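Local coordinates for flavin-containing monooxygenase (Allium sativum, PDB 6WPU), which probably catalyses the FAD-dependent S-oxygenation of S-allyl-L-cysteine to alliin in garlic, at residues G155-V159 / E170-V176; W263-M267 / F279-C283. One frame throughout, in Å; residues are numbered along the deposited sequence.

Interaction 1. Residues G155-V159 / E170-V176; sequences GKWTV and EEGFDAV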
ATOM      1  N   GLY A 155      26.653   2.981  15.963  1.00 66.23           N
ATOM      2  CA  GLY A 155      25.666   3.526  15.059  1.00 59.90           C
ATOM      3  C   GLY A 155      25.481   2.746  13.778  1.00 52.27           C
ATOM      4  O   GLY A 155      24.714   3.182  12.909  1.00 55.47           O
ATOM      5  N   LYS A 156      26.172   1.625  13.616  1.00 46.64           N
ATOM      6  CA  LYS A 156      25.959   0.780  12.453  1.00 53.77           C
ATOM      7  C   LYS A 156      24.837  -0.228  12.725  1.00 53.56           C
ATOM      8  O   LYS A 156      24.395  -0.423  13.861  1.00 57.14           O
ATOM      9  CB  LYS A 156      27.254   0.071  12.070  1.00 56.33           C
ATOM     10  CG  LYS A 156      28.453   1.019  11.938  1.00 62.49           C
ATOM     11  CD  LYS A 156      28.107   2.227  11.075  1.00 62.29           C
ATOM     12  CE  LYS A 156      29.323   3.124  10.796  1.00 61.53           C
ATOM     13  NZ  LYS A 156      28.942   4.268   9.900  1.00 52.61           N
ATOM     14  N   TRP A 157      24.371  -0.874  11.662  1.00 34.72           N
ATOM     15  CA  TRP A 157      23.264  -1.808  11.753  1.00 37.14           C
ATOM     16  C   TRP A 157      23.711  -3.169  11.253  1.00 40.20           C
ATOM     17  O   TRP A 157      24.513  -3.263  10.320  1.00 43.06           O
ATOM     18  CB  TRP A 157      22.063  -1.318  10.936  1.00 27.89           C
ATOM     19  CG  TRP A 157      21.405  -0.096  11.526  1.00 37.96           C
ATOM     20  CD1 TRP A 157      21.753   1.214  11.328  1.00 40.60           C
ATOM     21  CD2 TRP A 157      20.289  -0.082  12.425  1.00 38.13           C
ATOM     22  NE1 TRP A 157      20.919   2.042  12.046  1.00 39.34           N
ATOM     23  CE2 TRP A 157      20.010   1.273  12.726  1.00 42.03           C
ATOM     24  CE3 TRP A 157      19.498  -1.083  13.005  1.00 40.98           C
ATOM     25  CZ2 TRP A 157      18.974   1.651  13.587  1.00 38.28           C
ATOM     26  CZ3 TRP A 157      18.472  -0.711  13.851  1.00 38.55           C
ATOM     27  CH2 TRP A 157      18.216   0.650  14.130  1.00 40.00           C
ATOM     28  N   THR A 158      23.194  -4.218  11.880  1.00 31.58           N
ATOM     29  CA  THR A 158      23.368  -5.581  11.409  1.00 37.99           C
ATOM     30  C   THR A 158      22.017  -6.092  10.938  1.00 40.37           C
ATOM     31  O   THR A 158      21.038  -6.037  11.687  1.00 36.38           O
ATOM     32  CB  THR A 158      23.939  -6.483  12.499  1.00 41.17           C
ATOM     33  OG1 THR A 158      25.235  -5.997  12.877  1.00 42.62           O
ATOM     34  CG2 THR A 158      24.075  -7.901  11.981  1.00 40.02           C
ATOM     35  N   VAL A 159      21.968  -6.550   9.693  1.00 34.14           N
ATOM     36  CA  VAL A 159      20.798  -7.202   9.130  1.00 38.62           C
ATOM     37  C   VAL A 159      21.073  -8.696   9.075  1.00 41.77           C
ATOM     38  O   VAL A 159      22.037  -9.136   8.441  1.00 38.65           O
ATOM     39  CB  VAL A 159      20.472  -6.653   7.735  1.00 35.84           C
ATOM     40  CG1 VAL A 159      19.226  -7.362   7.166  1.00 31.86           C
ATOM     41  CG2 VAL A 159      20.261  -5.142   7.809  1.00 31.99           C
ATOM     42  N   GLU A 170      24.325 -12.727   7.784  1.00 35.39           N
ATOM     43  CA  GLU A 170      24.151 -11.364   8.263  1.00 36.56           C
ATOM     44  C   GLU A 170      25.184 -10.453   7.614  1.00 40.41           C
ATOM     45  O   GLU A 170      26.172 -10.912   7.025  1.00 36.78           O
ATOM     46  CB  GLU A 170      24.252 -11.291   9.790  1.00 38.67           C
ATOM     47  CG  GLU A 170      25.571 -11.737  10.341  1.00 47.86           C
ATOM     48  CD  GLU A 170      25.625 -11.636  11.855  1.00 59.24           C
ATOM     49  OE1 GLU A 170      26.452 -10.845  12.372  1.00 64.08           O
ATOM     50  OE2 GLU A 170      24.832 -12.338  12.521  1.00 58.39           O
ATOM     51  N   GLU A 171      24.942  -9.151   7.735  1.00 36.89           N
ATOM     52  CA  GLU A 171      25.808  -8.164   7.108  1.00 38.56           C
ATOM     53  C   GLU A 171      25.665  -6.848   7.857  1.00 40.13           C
ATOM     54  O   GLU A 171      24.585  -6.521   8.359  1.00 40.46           O
ATOM     55  CB  GLU A 171      25.469  -7.993   5.618  1.00 35.20           C
ATOM     56  CG  GLU A 171      26.331  -6.951   4.887  1.00 38.77           C
ATOM     57  CD  GLU A 171      26.116  -6.926   3.366  1.00 43.41           C
ATOM     58  OE1 GLU A 171      26.717  -6.054   2.693  1.00 52.01           O
ATOM     59  OE2 GLU A 171      25.371  -7.779   2.840  1.00 44.13           O
ATOM     60  N   GLY A 172      26.768  -6.106   7.939  1.00 32.09           N
ATOM     61  CA  GLY A 172      26.767  -4.812   8.592  1.00 34.28           C
ATOM     62  C   GLY A 172      26.533  -3.685   7.600  1.00 33.27           C
ATOM     63  O   GLY A 172      26.899  -3.781   6.434  1.00 37.90           O
ATOM     64  N   PHE A 173      25.891  -2.615   8.073  1.00 36.85           N
ATOM     65  CA  PHE A 173      25.476  -1.516   7.209  1.00 35.91           C
ATOM     66  C   PHE A 173      25.638  -0.182   7.920  1.00 35.44           C
ATOM     67  O   PHE A 173      25.553  -0.093   9.149  1.00 40.58           O
ATOM     68  CB  PHE A 173      24.007  -1.670   6.755  1.00 35.74           C
ATOM     69  CG  PHE A 173      23.789  -2.843   5.859  1.00 35.02           C
ATOM     70  CD1 PHE A 173      23.428  -4.082   6.393  1.00 33.15           C
ATOM     71  CD2 PHE A 173      23.985  -2.720   4.482  1.00 29.57           C
ATOM     72  CE1 PHE A 173      23.244  -5.182   5.565  1.00 33.35           C
ATOM     73  CE2 PHE A 173      23.823  -3.822   3.639  1.00 28.91           C
ATOM     74  CZ  PHE A 173      23.430  -5.057   4.189  1.00 32.40           C
ATOM     75  N   ASP A 174      25.853   0.864   7.121  1.00 32.94           N
ATOM     76  CA  ASP A 174      25.758   2.225   7.643  1.00 32.40           C
ATOM     77  C   ASP A 174      24.310   2.647   7.865  1.00 37.32           C
ATOM     78  O   ASP A 174      24.032   3.469   8.749  1.00 37.49           O
ATOM     79  CB  ASP A 174      26.407   3.203   6.677  1.00 31.78           C
ATOM     80  CG  ASP A 174      27.896   2.946   6.496  1.00 40.56           C
ATOM     81  OD1 ASP A 174      28.612   2.816   7.517  1.00 38.28           O
ATOM     82  OD2 ASP A 174      28.330   2.874   5.325  1.00 37.43           O
ATOM     83  N   ALA A 175      23.388   2.135   7.051  1.00 33.18           N
ATOM     84  CA  ALA A 175      22.010   2.606   7.077  1.00 32.77           C
ATOM     85  C   ALA A 175      21.107   1.496   6.573  1.00 32.27           C
ATOM     86  O   ALA A 175      21.527   0.619   5.813  1.00 33.54           O
ATOM     87  CB  ALA A 175      21.832   3.884   6.237  1.00 32.37           C
ATOM     88  N   VAL A 176      19.857   1.536   7.018  1.00 32.60           N
ATOM     89  CA  VAL A 176      18.849   0.556   6.637  1.00 28.92           C
ATOM     90  C   VAL A 176      17.611   1.312   6.174  1.00 33.44           C
ATOM     91  O   VAL A 176      17.123   2.195   6.890  1.00 33.73           O
ATOM     92  CB  VAL A 176      18.495  -0.374   7.813  1.00 34.75           C
ATOM     93  CG1 VAL A 176      17.294  -1.282   7.447  1.00 28.99           C
ATOM     94  CG2 VAL A 176      19.695  -1.201   8.214  1.00 31.59           C
TER

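Interaction 2. Residues W263-M267 / F279-C283; sequences WLHSM and FHDGC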
ATOM      1  N   TRP A 263     -26.601  -4.880  -2.768  1.00 44.17           N
ATOM      2  CA  TRP A 263     -27.228  -3.850  -1.952  1.00 48.02           C
ATOM      3  C   TRP A 263     -26.199  -3.197  -1.040  1.00 46.97           C
ATOM      4  O   TRP A 263     -25.242  -3.843  -0.594  1.00 42.99           O
ATOM      5  CB  TRP A 263     -28.365  -4.418  -1.115  1.00 46.69           C
ATOM      6  CG  TRP A 263     -29.562  -4.792  -1.944  1.00 56.78           C
ATOM      7  CD1 TRP A 263     -30.671  -4.017  -2.201  1.00 53.35           C
ATOM      8  CD2 TRP A 263     -29.768  -6.029  -2.636  1.00 56.26           C
ATOM      9  NE1 TRP A 263     -31.543  -4.704  -3.008  1.00 57.50           N
ATOM     10  CE2 TRP A 263     -31.017  -5.938  -3.289  1.00 58.17           C
ATOM     11  CE3 TRP A 263     -29.016  -7.201  -2.769  1.00 56.85           C
ATOM     12  CZ2 TRP A 263     -31.532  -6.979  -4.060  1.00 60.76           C
ATOM     13  CZ3 TRP A 263     -29.529  -8.235  -3.535  1.00 64.31           C
ATOM     14  CH2 TRP A 263     -30.779  -8.118  -4.169  1.00 66.75           C
ATOM     15  N   LEU A 264     -26.424  -1.914  -0.757  1.00 48.92           N
ATOM     16  CA  LEU A 264     -25.570  -1.102   0.099  1.00 51.53           C
ATOM     17  C   LEU A 264     -26.258  -0.854   1.434  1.00 48.06           C
ATOM     18  O   LEU A 264     -27.435  -0.480   1.476  1.00 48.94           O
ATOM     19  CB  LEU A 264     -25.240   0.233  -0.571  1.00 57.64           C
ATOM     20  CG  LEU A 264     -24.648   0.117  -1.972  1.00 61.12           C
ATOM     21  CD1 LEU A 264     -24.886   1.391  -2.756  1.00 64.72           C
ATOM     22  CD2 LEU A 264     -23.189  -0.154  -1.860  1.00 53.04           C
ATOM     23  N   HIS A 265     -25.521  -1.056   2.518  1.00 49.16           N
ATOM     24  CA  HIS A 265     -26.007  -0.799   3.862  1.00 46.92           C
ATOM     25  C   HIS A 265     -24.973   0.026   4.613  1.00 50.65           C
ATOM     26  O   HIS A 265     -23.837   0.213   4.165  1.00 45.87           O
ATOM     27  CB  HIS A 265     -26.277  -2.096   4.626  1.00 42.07           C
ATOM     28  CG  HIS A 265     -27.178  -3.043   3.900  1.00 50.10           C
ATOM     29  ND1 HIS A 265     -28.551  -2.925   3.922  1.00 47.71           N
ATOM     30  CD2 HIS A 265     -26.902  -4.122   3.129  1.00 48.34           C
ATOM     31  CE1 HIS A 265     -29.083  -3.890   3.194  1.00 51.43           C
ATOM     32  NE2 HIS A 265     -28.104  -4.628   2.702  1.00 49.26           N
ATOM     33  N   SER A 266     -25.377   0.488   5.788  1.00 49.30           N
ATOM     34  CA  SER A 266     -24.478   1.268   6.615  1.00 55.22           C
ATOM     35  C   SER A 266     -23.612   0.370   7.487  1.00 54.42           C
ATOM     36  O   SER A 266     -22.381   0.472   7.467  1.00 66.85           O
ATOM     37  CB  SER A 266     -25.285   2.249   7.464  1.00 62.07           C
ATOM     38  OG  SER A 266     -24.426   3.234   8.003  1.00 73.78           O
ATOM     39  N   MET A 267     -24.223  -0.528   8.248  1.00 53.00           N
ATOM     40  CA  MET A 267     -23.441  -1.319   9.186  1.00 57.21           C
ATOM     41  C   MET A 267     -24.253  -2.514   9.648  1.00 57.17           C
ATOM     42  O   MET A 267     -25.489  -2.489   9.640  1.00 57.60           O
ATOM     43  CB  MET A 267     -23.023  -0.493  10.402  1.00 56.80           C
ATOM     44  CG  MET A 267     -24.215   0.021  11.188  1.00 67.76           C
ATOM     45  SD  MET A 267     -23.775   1.128  12.542  1.00 78.83           S
ATOM     46  CE  MET A 267     -23.119  -0.025  13.745  1.00 82.69           C
ATOM     47  N   PHE A 279     -28.979  -5.559   9.444  1.00 49.72           N
ATOM     48  CA  PHE A 279     -28.295  -4.296   9.241  1.00 50.91           C
ATOM     49  C   PHE A 279     -29.034  -3.195   9.995  1.00 50.65           C
ATOM     50  O   PHE A 279     -30.186  -3.358  10.406  1.00 52.10           O
ATOM     51  CB  PHE A 279     -28.188  -3.974   7.748  1.00 46.20           C
ATOM     52  CG  PHE A 279     -27.317  -4.937   6.988  1.00 45.25           C
ATOM     53  CD1 PHE A 279     -27.867  -6.042   6.361  1.00 45.21           C
ATOM     54  CD2 PHE A 279     -25.936  -4.744   6.920  1.00 40.55           C
ATOM     55  CE1 PHE A 279     -27.064  -6.942   5.669  1.00 44.95           C
ATOM     56  CE2 PHE A 279     -25.141  -5.631   6.235  1.00 45.92           C
ATOM     57  CZ  PHE A 279     -25.707  -6.741   5.606  1.00 46.86           C
ATOM     58  N   HIS A 280     -28.344  -2.074  10.206  1.00 56.46           N
ATOM     59  CA  HIS A 280     -28.969  -0.966  10.921  1.00 58.44           C
ATOM     60  C   HIS A 280     -30.220  -0.469  10.212  1.00 56.81           C
ATOM     61  O   HIS A 280     -31.172  -0.038  10.872  1.00 56.40           O
ATOM     62  CB  HIS A 280     -27.983   0.182  11.101  1.00 60.51           C
ATOM     63  CG  HIS A 280     -28.639   1.462  11.521  1.00 60.50           C
ATOM     64  ND1 HIS A 280     -28.965   1.735  12.832  1.00 60.04           N
ATOM     65  CD2 HIS A 280     -29.052   2.529  10.800  1.00 60.82           C
ATOM     66  CE1 HIS A 280     -29.541   2.922  12.903  1.00 62.61           C
ATOM     67  NE2 HIS A 280     -29.607   3.424  11.683  1.00 64.36           N
ATOM     68  N   ASP A 281     -30.244  -0.515   8.876  1.00 54.32           N
ATOM     69  CA  ASP A 281     -31.457  -0.105   8.162  1.00 57.39           C
ATOM     70  C   ASP A 281     -32.605  -1.100   8.296  1.00 61.47           C
ATOM     71  O   ASP A 281     -33.640  -0.929   7.650  1.00 68.88           O
ATOM     72  CB  ASP A 281     -31.151   0.134   6.680  1.00 59.43           C
ATOM     73  CG  ASP A 281     -30.380  -1.014   6.044  1.00 62.80           C
ATOM     74  OD1 ASP A 281     -30.770  -2.186   6.239  1.00 57.76           O
ATOM     75  OD2 ASP A 281     -29.391  -0.731   5.326  1.00 64.51           O
ATOM     76  N   GLY A 282     -32.507  -2.148   9.103  1.00 58.37           N
ATOM     77  CA  GLY A 282     -33.597  -3.082   9.255  1.00 56.19           C
ATOM     78  C   GLY A 282     -33.535  -4.297   8.353  1.00 59.89           C
ATOM     79  O   GLY A 282     -34.252  -5.271   8.605  1.00 61.10           O
ATOM     80  N   CYS A 283     -32.714  -4.275   7.307  1.00 60.18           N
ATOM     81  CA  CYS A 283     -32.629  -5.422   6.414  1.00 57.63           C
ATOM     82  C   CYS A 283     -32.026  -6.623   7.142  1.00 53.63           C
ATOM     83  O   CYS A 283     -30.973  -6.523   7.782  1.00 49.96           O
ATOM     84  CB  CYS A 283     -31.806  -5.064   5.179  1.00 59.20           C
ATOM     85  SG  CYS A 283     -31.450  -6.463   4.067  1.00 66.60           S
TER
HETATM   86  O   HOH W   1     -27.514  -0.095   7.628  1.00 33.71           O

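Interaction 1. Residues G155-V159 / E170-V176
The carbonyl O of W157 accepts a hydrogen bond from F173 N at 2.7 Å and also meets the CA of G172 in a CA-H...O contact of 3.2 Å. The F173 carbonyl answers by taking the W157 N-H in a nearly straight bond (N-H...O 170°). V159 and E171 form the next antiparallel hydrogen-bonded pair, and T158 and G172 the non-hydrogen-bonded pair between them.

The side chains of W157, V159 and F173 share one face of this sheet. V159 turns CG1 anti to its backbone N (chi1 -180°), which puts CG2 beside that N and 3.6 Å from F173 CD1, so that the branch lies along the phenyl group. Past D174, V176 crosses the W157 side chain at about a right angle and sets CG2 3.6 Å from W157 CB. The indole suits this buried place: its ring packs on V149, M151 and L332, and its one polar atom, NE1, is hydrogen-bonded to S331 OG. Where the hairpin leads into strand 175-178, K156 bends at chi2 (-49°) and runs alongside D174; NZ forms a salt bridge with D174 OD1 at 2.8 Å, on the anti side and tilted out of the carboxylate plane. The other oxygen, D174 OD2, accepts the backbone N-H of H24.

This is a beta hairpin whose second strand passes through D174 into the parallel sheet, consistent with the Rossmann-like FAD-binding fold of flavin-containing monooxygenases.

Interaction 2. Residues W263-M267 / F279-C283
The imidazole of H265 and the phenyl ring of F279 lie face to face, their planes only 10° apart and their centroids 3.9 Å from each other. F279 CG sits 3.6 Å from H265 CG, while H265 CD2 lies over the centre of the phenyl ring. D281 comes to the imidazole at its edge: H265 ND1 donates to D281 OD2, 2.7 Å away and almost in the ring plane, through the syn lone pair, with the carboxylate plane turned 49° from the ring. With CG between its backbone N and carbonyl carbon (chi1 49°), D281 turns OD2 to the imidazole while OD1 takes the C283 N-H in an Asx turn. A water bridges the backbone N atoms of S266 and D281. Farther along, the M267 carbonyl O accepts a hydrogen bond from H280 N at 2.9 Å.

With an alanine here in place of H265 the ND1 donor and the stacked ring are gone, and the D281 carboxylate and the F279 ring would probably be freer to turn.

Histidine also suits the site because NE2 is hydrogen-bonded to H242 ND1 of strand 240-244, which runs parallel to strand 262-271. The type I turn F279-G282 links strands 276-279 and 284-286 beside strand 262-271.

How the interactions relate
Interactions 1 and 2 stand on opposite sides of the chain's centre, about 52 Å between their centres and about 40 Å between nearest atoms. They follow one another along the sequence, interaction 1 closing before interaction 2 opens, and share no sheet. Interaction 1 belongs to the three-stranded antiparallel sheet and its passage into the parallel sheet that includes strand 24-28; the V159 side chain is about 8 Å from FAD. Interaction 2 lies in the mixed sheet, where strand 262-271 joins parallel strand 240-244 to antiparallel strand 276-279. Each contact therefore fixes its own sheet locally, in a different region of the flavoprotein.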